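Side-chain contacts in response regulator (Helicobacter pylori, PDB 2PLN), which probably acts as an orphan response regulator that binds promoter DNA to control transcription, and is seen here as its N-terminal receiver domain: residues V88-S93 and A125-R130; M67-N72 and K115-I120; V21-K26 and K36-K41. All coordinates share one frame; numbering follows the deposited sequence.

From the N terminus, contact 3 closes first: strand 20-24 runs into helix 28-40, whose last turn folds back over the strand within one beta-alpha-beta unit. Contact 2 opens afterwards at the end of strand 65-68 and reaches the loop that precedes helix 120-130. Contact 1 starts inside that span, on strand 88-93, and ends beyond it on helix 120-130, so contacts 1 and 2 cross, whereas contact 3 stands in series before both. All three reach the same parallel sheet. The salt bridge K115-E25 couples contacts 2 and 3, the hydrogen bond between S92 and Y117 couples contacts 1 and 2, and I127 packing on L38 brings contacts 1 and 3 together.

Contact 1: residues V88-S93 and A125-R130; sequences VVLVSS and ARIEAR
R130 lies across the start of strand 88-93, and its side chain can be followed outward along the side chains of V88 and L90. CB meets V88 CG1 at 4.1 Å, the two side chains crossing at about a right angle. CG then passes L90 CD2 at 4.0 Å, and CD stays beside the same methyl at 4.2 Å. The chain bends at its second torsion (chi2 -76°), and beyond CD the guanidinium leaves the apolar patch: NE forms a salt bridge with D111, while NH2 donates to the backbone O of D110 of the second subunit. The backbone of R130 takes part as well, its O resting 3.6 Å from V88 CG2. One turn earlier, I127 CG1 meets the other methyl of L90, CD1, at 3.8 Å, so the fork of L90 is divided between I127 and R130. The segments run roughly antiparallel, their N-to-C directions at 149°, with their axes 10.2 Å apart. In this CheY-like receiver domain, the contact lays helix 120-130 over one face of the parallel sheet; strand 88-93 sits between strands 65-68 and 111-114, and its V89 and V91 pack on helix 73-83.

Contact 2: residues M67-N72 and K115-I120; sequences MVSDKN and KPYRSI
M67, a selenomethionine, and Y117 approach from opposite directions and meet at the phenol end of the tyrosine. The M67 chain leaves with CG anti to the backbone N (chi1 -170°) and turns at its last torsion, which brings CE to 3.7 Å from Y117 OH. SE lies 5.3 Å from the centroid of the Y117 ring and 56° off its normal, an oblique Met-aromatic contact. CE also approaches the ring carbon CZ, at 4.3 Å.

Two residues along, S69 faces the side chain of K115. S69 OG lies 3.8 Å from both K115 CD and K115 NZ, too far for a hydrogen bond to the ammonium. The lysine chain bends at its third torsion (chi3 86°), passing alongside the serine rather than pointing straight at it. Its ammonium is paired with E25 in a salt bridge, and the same E25 oxygen accepts a weak hydrogen bond from S69. Y117 OH is hydrogen-bonded to S92, whose OG also shares a weak bond with S69.

K115 follows strand 111-114 and is joined to P116 by a cis peptide bond, as is the conserved lysine of receiver domains. S69, at the end of strand 65-68 beside E25, S92 and K115, probably stands where such domains usually have their phosphoacceptor aspartate. The chemistry is thus mixed: the polar ends of S69, K115 and Y117 are satisfied by E25 and S92 around the contact, while the methyl end of M67 packs on the phenol.

Contact 3: residues V21-K26 and K36-K41; sequences VLLIEK and KGLNVK
Residues 21-24 are extended as part of strand 20-24, while 36-40 form the last turn of helix 28-40; the closest pair of CA atoms, those of V21 and L38, is 8.5 Å apart. At this separation the backbones stay clear of each other and the contact is made by side chains. V21 and L23, two residues apart on the strand, direct their CB atoms toward the helix, whereas the intervening L22 turns its own away. On the helix the backbone bond from V40 N to K36 O, at 3.2 Å, spans the turn that carries L38.

One methyl, L38 CD1, receives both strand residues. It meets V21 CG1 at 4.0 Å and has V21 CB almost as near, so the valine is touched along its branch, the side chains crossing at about a right angle. L23 comes differently: its CD1 and that of L38 meet tip to tip at 4.1 Å. CG of L38 stands anti to its carbonyl carbon (chi1 -68°), and the extended second torsion carries CD1 outward to the two strand residues. The contact is wholly apolar and buried.

These residues belong to the beta-alpha-beta unit of strand 20-24, helix 28-40 and strand 44-48. L38 also touches A45 of strand 44-48 and V124 of helix 120-130, and so lies where the two helices meet over the sheet.

Contact 1: residues V88-S93 and A125-R130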
# COMPACT_ATOMS: atom_id res chain seq x y z
N VAL A 88 -0.11 -9.89 -7.88
CA VAL A 88 -0.00 -8.95 -6.78
C VAL A 88 -0.36 -9.73 -5.51
O VAL A 88 -1.35 -10.47 -5.50
CB VAL A 88 -0.98 -7.77 -6.99
CG1 VAL A 88 -0.94 -6.81 -5.83
CG2 VAL A 88 -0.65 -7.02 -8.31
N VAL A 89 0.43 -9.53 -4.46
CA VAL A 89 0.22 -10.22 -3.21
C VAL A 89 0.01 -9.22 -2.06
O VAL A 89 0.87 -8.36 -1.80
CB VAL A 89 1.42 -11.15 -2.88
CG1 VAL A 89 1.23 -11.78 -1.53
CG2 VAL A 89 1.64 -12.19 -4.02
N LEU A 90 -1.12 -9.35 -1.39
CA LEU A 90 -1.47 -8.48 -0.23
C LEU A 90 -1.56 -9.37 0.98
O LEU A 90 -2.22 -10.42 0.95
CB LEU A 90 -2.82 -7.77 -0.43
CG LEU A 90 -3.13 -7.12 -1.80
CD1 LEU A 90 -4.41 -6.29 -1.74
CD2 LEU A 90 -1.92 -6.24 -2.29
N VAL A 91 -0.87 -8.98 2.04
CA VAL A 91 -0.89 -9.73 3.30
C VAL A 91 -1.78 -8.92 4.22
O VAL A 91 -1.58 -7.72 4.37
CB VAL A 91 0.54 -9.84 3.91
CG1 VAL A 91 0.49 -10.38 5.33
CG2 VAL A 91 1.43 -10.73 3.04
N SER A 92 -2.74 -9.59 4.84
CA SER A 92 -3.62 -8.95 5.80
C SER A 92 -3.50 -9.72 7.14
O SER A 92 -3.42 -10.96 7.15
CB SER A 92 -5.03 -8.94 5.18
OG SER A 92 -6.04 -8.80 6.14
N SER A 93 -3.45 -8.99 8.26
CA SER A 93 -3.14 -9.61 9.58
C SER A 93 -4.04 -9.08 10.72
O SER A 93 -4.21 -7.89 10.86
CB SER A 93 -1.66 -9.39 9.92
OG SER A 93 -1.29 -10.02 11.14
N ALA A 125 -11.05 -0.12 -2.77
CA ALA A 125 -10.31 0.96 -3.40
C ALA A 125 -8.79 0.67 -3.40
O ALA A 125 -8.08 0.94 -4.37
CB ALA A 125 -10.61 2.28 -2.68
N ARG A 126 -8.29 0.12 -2.30
CA ARG A 126 -6.86 -0.24 -2.18
C ARG A 126 -6.53 -1.36 -3.18
O ARG A 126 -5.52 -1.29 -3.87
CB ARG A 126 -6.54 -0.71 -0.77
CG ARG A 126 -5.08 -1.22 -0.51
CD ARG A 126 -4.81 -1.50 0.95
NE ARG A 126 -4.97 -0.29 1.75
CZ ARG A 126 -3.99 0.59 2.01
NH1 ARG A 126 -2.75 0.34 1.58
NH2 ARG A 126 -4.26 1.72 2.71
N ILE A 127 -7.38 -2.39 -3.23
CA ILE A 127 -7.17 -3.51 -4.17
C ILE A 127 -7.19 -3.01 -5.59
O ILE A 127 -6.31 -3.37 -6.38
CB ILE A 127 -8.20 -4.63 -3.93
CG1 ILE A 127 -7.95 -5.25 -2.56
CG2 ILE A 127 -8.12 -5.72 -5.02
CD1 ILE A 127 -9.06 -6.21 -2.09
N GLU A 128 -8.17 -2.16 -5.90
CA GLU A 128 -8.21 -1.47 -7.19
C GLU A 128 -6.90 -0.79 -7.55
O GLU A 128 -6.39 -0.97 -8.65
CB GLU A 128 -9.28 -0.39 -7.19
CG GLU A 128 -10.61 -0.84 -7.68
CD GLU A 128 -11.53 0.35 -7.84
OE1 GLU A 128 -12.28 0.35 -8.80
OE2 GLU A 128 -11.45 1.32 -7.04
N ALA A 129 -6.37 -0.01 -6.60
CA ALA A 129 -5.11 0.71 -6.79
C ALA A 129 -3.94 -0.24 -7.00
O ALA A 129 -3.05 0.02 -7.79
CB ALA A 129 -4.82 1.65 -5.60
N ARG A 130 -3.94 -1.36 -6.27
CA ARG A 130 -2.85 -2.31 -6.39
C ARG A 130 -2.85 -3.03 -7.72
O ARG A 130 -1.85 -3.65 -8.10
CB ARG A 130 -2.92 -3.30 -5.26
CG ARG A 130 -2.58 -2.67 -3.93
CD ARG A 130 -1.07 -2.42 -3.68
NE ARG A 130 -1.04 -1.47 -2.58
CZ ARG A 130 -0.90 -0.16 -2.70
NH1 ARG A 130 -0.63 0.37 -3.90
NH2 ARG A 130 -0.97 0.62 -1.62

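Contact 2: residues M67-N72 and K115-I120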
# COMPACT_ATOMS: atom_id res chain seq x y z
N MSE A 67 -5.08 -11.97 -1.81
CA MSE A 67 -4.96 -11.43 -0.46
C MSE A 67 -5.02 -12.57 0.53
O MSE A 67 -5.94 -13.40 0.50
CB MSE A 67 -6.05 -10.41 -0.15
CG MSE A 67 -5.74 -9.70 1.17
SE MSE A 67 -6.75 -8.09 1.46
CE MSE A 67 -8.53 -8.80 1.25
N VAL A 68 -4.03 -12.64 1.41
CA VAL A 68 -3.91 -13.79 2.31
C VAL A 68 -3.86 -13.31 3.75
O VAL A 68 -3.09 -12.40 4.09
CB VAL A 68 -2.69 -14.69 1.95
CG1 VAL A 68 -1.36 -13.89 1.84
CG2 VAL A 68 -2.53 -15.85 2.93
N SER A 69 -4.71 -13.91 4.57
CA SER A 69 -4.66 -13.81 6.04
C SER A 69 -4.52 -15.22 6.51
O SER A 69 -5.44 -16.03 6.32
CB SER A 69 -5.97 -13.27 6.62
OG SER A 69 -6.39 -12.14 5.93
N ASP A 70 -3.37 -15.53 7.08
CA ASP A 70 -3.06 -16.85 7.57
C ASP A 70 -1.81 -16.71 8.45
O ASP A 70 -1.00 -15.81 8.26
CB ASP A 70 -2.74 -17.76 6.40
CG ASP A 70 -2.64 -19.22 6.80
OD1 ASP A 70 -1.50 -19.71 7.02
OD2 ASP A 70 -3.65 -19.95 6.91
N LYS A 71 -1.63 -17.64 9.38
CA LYS A 71 -0.45 -17.65 10.25
C LYS A 71 0.84 -17.85 9.47
O LYS A 71 1.87 -17.28 9.84
CB LYS A 71 -0.57 -18.76 11.32
CG LYS A 71 -1.77 -18.63 12.26
CD LYS A 71 -1.65 -19.54 13.49
CE LYS A 71 -1.23 -20.98 13.15
NZ LYS A 71 -2.32 -21.75 12.46
N ASN A 72 0.80 -18.69 8.45
CA ASN A 72 1.99 -19.01 7.64
C ASN A 72 2.04 -18.19 6.37
O ASN A 72 2.51 -18.68 5.31
CB ASN A 72 2.01 -20.50 7.27
CG ASN A 72 1.93 -21.42 8.47
OD1 ASN A 72 2.64 -21.25 9.46
ND2 ASN A 72 1.07 -22.43 8.38
N LYS A 115 -5.97 -5.97 10.02
CA LYS A 115 -7.37 -6.29 10.28
C LYS A 115 -7.68 -5.88 11.72
O LYS A 115 -6.80 -6.00 12.59
CB LYS A 115 -7.61 -7.79 10.13
CG LYS A 115 -7.47 -8.26 8.71
CD LYS A 115 -7.57 -9.77 8.64
CE LYS A 115 -9.00 -10.21 8.55
NZ LYS A 115 -9.03 -11.71 8.67
N PRO A 116 -8.90 -5.44 11.99
CA PRO A 116 -10.00 -5.27 10.99
C PRO A 116 -9.84 -4.15 9.97
O PRO A 116 -9.18 -3.15 10.26
CB PRO A 116 -11.25 -5.04 11.87
CG PRO A 116 -10.74 -4.66 13.21
CD PRO A 116 -9.33 -5.15 13.37
N TYR A 117 -10.45 -4.31 8.79
CA TYR A 117 -10.37 -3.31 7.71
C TYR A 117 -11.12 -2.00 8.03
O TYR A 117 -12.08 -2.01 8.81
CB TYR A 117 -10.87 -3.89 6.37
CG TYR A 117 -10.19 -5.18 5.98
CD1 TYR A 117 -10.87 -6.41 6.03
CD2 TYR A 117 -8.86 -5.19 5.60
CE1 TYR A 117 -10.23 -7.59 5.70
CE2 TYR A 117 -8.22 -6.37 5.26
CZ TYR A 117 -8.90 -7.56 5.30
OH TYR A 117 -8.23 -8.72 4.96
N ARG A 118 -10.68 -0.89 7.42
CA ARG A 118 -11.33 0.42 7.61
C ARG A 118 -12.80 0.34 7.19
O ARG A 118 -13.69 0.89 7.86
CB ARG A 118 -10.59 1.52 6.83
CG ARG A 118 -10.84 2.92 7.37
CD ARG A 118 -9.71 3.92 7.14
NE ARG A 118 -8.61 3.77 8.11
CZ ARG A 118 -7.46 3.16 7.85
NH1 ARG A 118 -7.23 2.65 6.64
NH2 ARG A 118 -6.51 3.06 8.78
N SER A 119 -13.03 -0.35 6.08
CA SER A 119 -14.34 -0.58 5.49
C SER A 119 -14.11 -1.45 4.28
O SER A 119 -12.98 -1.48 3.72
CB SER A 119 -15.06 0.73 5.11
OG SER A 119 -14.75 1.23 3.82
N ILE A 120 -15.17 -2.13 3.85
CA ILE A 120 -15.10 -2.87 2.57
C ILE A 120 -14.77 -1.92 1.39
O ILE A 120 -13.90 -2.25 0.58
CB ILE A 120 -16.40 -3.68 2.32
CG1 ILE A 120 -16.56 -4.78 3.37
CG2 ILE A 120 -16.47 -4.16 0.85
CD1 ILE A 120 -15.53 -5.87 3.39

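Contact 3: residues V21-K26 and K36-K41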
# COMPACT_ATOMS: atom_id res chain seq x y z
N VAL A 21 -9.63 -12.20 -8.42
CA VAL A 21 -8.94 -12.06 -7.11
C VAL A 21 -9.12 -13.34 -6.27
O VAL A 21 -10.23 -13.85 -6.18
CB VAL A 21 -9.52 -10.86 -6.33
CG1 VAL A 21 -8.96 -10.84 -4.91
CG2 VAL A 21 -9.28 -9.52 -7.10
N LEU A 22 -8.03 -13.85 -5.67
CA LEU A 22 -8.13 -14.93 -4.71
C LEU A 22 -8.07 -14.38 -3.27
O LEU A 22 -7.18 -13.61 -2.94
CB LEU A 22 -6.99 -15.92 -4.91
CG LEU A 22 -6.94 -17.11 -3.94
CD1 LEU A 22 -8.22 -18.02 -4.03
CD2 LEU A 22 -5.65 -17.94 -4.14
N LEU A 23 -9.01 -14.80 -2.44
CA LEU A 23 -9.04 -14.31 -1.05
C LEU A 23 -8.84 -15.51 -0.18
O LEU A 23 -9.68 -16.42 -0.18
CB LEU A 23 -10.39 -13.65 -0.70
CG LEU A 23 -10.83 -12.42 -1.51
CD1 LEU A 23 -12.33 -12.02 -1.32
CD2 LEU A 23 -9.89 -11.21 -1.27
N ILE A 24 -7.72 -15.55 0.54
CA ILE A 24 -7.51 -16.61 1.54
C ILE A 24 -7.89 -16.05 2.89
O ILE A 24 -7.20 -15.22 3.44
CB ILE A 24 -6.07 -17.17 1.49
CG1 ILE A 24 -5.78 -17.73 0.08
CG2 ILE A 24 -5.87 -18.24 2.64
CD1 ILE A 24 -4.31 -17.93 -0.27
N GLU A 25 -9.02 -16.51 3.42
CA GLU A 25 -9.66 -15.88 4.56
C GLU A 25 -10.54 -16.93 5.28
O GLU A 25 -11.48 -17.51 4.69
CB GLU A 25 -10.50 -14.69 4.08
CG GLU A 25 -11.31 -14.00 5.18
CD GLU A 25 -10.47 -13.62 6.41
OE1 GLU A 25 -10.67 -14.26 7.47
OE2 GLU A 25 -9.60 -12.69 6.32
N LYS A 26 -10.18 -17.17 6.53
CA LYS A 26 -10.79 -18.18 7.41
C LYS A 26 -12.22 -17.80 7.78
O LYS A 26 -13.07 -18.68 8.00
CB LYS A 26 -9.92 -18.25 8.68
CG LYS A 26 -10.28 -19.28 9.73
CD LYS A 26 -9.45 -19.03 10.98
CE LYS A 26 -9.95 -19.87 12.16
NZ LYS A 26 -11.38 -19.56 12.50
N LYS A 36 -18.35 -9.68 -2.43
CA LYS A 36 -19.46 -8.81 -2.87
C LYS A 36 -18.97 -7.38 -3.18
O LYS A 36 -19.37 -6.79 -4.18
CB LYS A 36 -20.58 -8.79 -1.80
CG LYS A 36 -21.85 -7.99 -2.16
CD LYS A 36 -22.99 -8.25 -1.13
CE LYS A 36 -23.73 -6.97 -0.72
NZ LYS A 36 -24.75 -7.22 0.38
N GLY A 37 -18.11 -6.84 -2.31
CA GLY A 37 -17.52 -5.51 -2.54
C GLY A 37 -16.71 -5.48 -3.82
O GLY A 37 -16.78 -4.52 -4.61
N LEU A 38 -15.94 -6.53 -4.06
CA LEU A 38 -15.14 -6.58 -5.28
C LEU A 38 -16.03 -6.68 -6.51
O LEU A 38 -15.74 -6.07 -7.53
CB LEU A 38 -14.14 -7.73 -5.25
CG LEU A 38 -13.04 -7.57 -4.21
CD1 LEU A 38 -12.39 -8.97 -4.02
CD2 LEU A 38 -12.06 -6.46 -4.64
N ASN A 39 -17.08 -7.49 -6.41
CA ASN A 39 -18.05 -7.61 -7.50
C ASN A 39 -18.60 -6.25 -7.91
O ASN A 39 -18.84 -6.02 -9.09
CB ASN A 39 -19.23 -8.49 -7.10
CG ASN A 39 -18.89 -9.94 -7.07
OD1 ASN A 39 -17.82 -10.38 -7.56
ND2 ASN A 39 -19.79 -10.71 -6.49
N VAL A 40 -18.80 -5.35 -6.94
CA VAL A 40 -19.28 -3.99 -7.25
C VAL A 40 -18.46 -3.29 -8.33
O VAL A 40 -19.02 -2.60 -9.17
CB VAL A 40 -19.33 -3.12 -5.97
CG1 VAL A 40 -19.57 -1.65 -6.30
CG2 VAL A 40 -20.40 -3.63 -5.06
N LYS A 41 -17.15 -3.50 -8.32
CA LYS A 41 -16.22 -2.88 -9.28
C LYS A 41 -15.91 -3.73 -10.50
O LYS A 41 -15.01 -3.41 -11.28
CB LYS A 41 -14.92 -2.50 -8.58
CG LYS A 41 -15.10 -1.35 -7.61
CD LYS A 41 -15.55 -0.04 -8.29
CE LYS A 41 -16.00 0.94 -7.21
NZ LYS A 41 -16.21 2.35 -7.64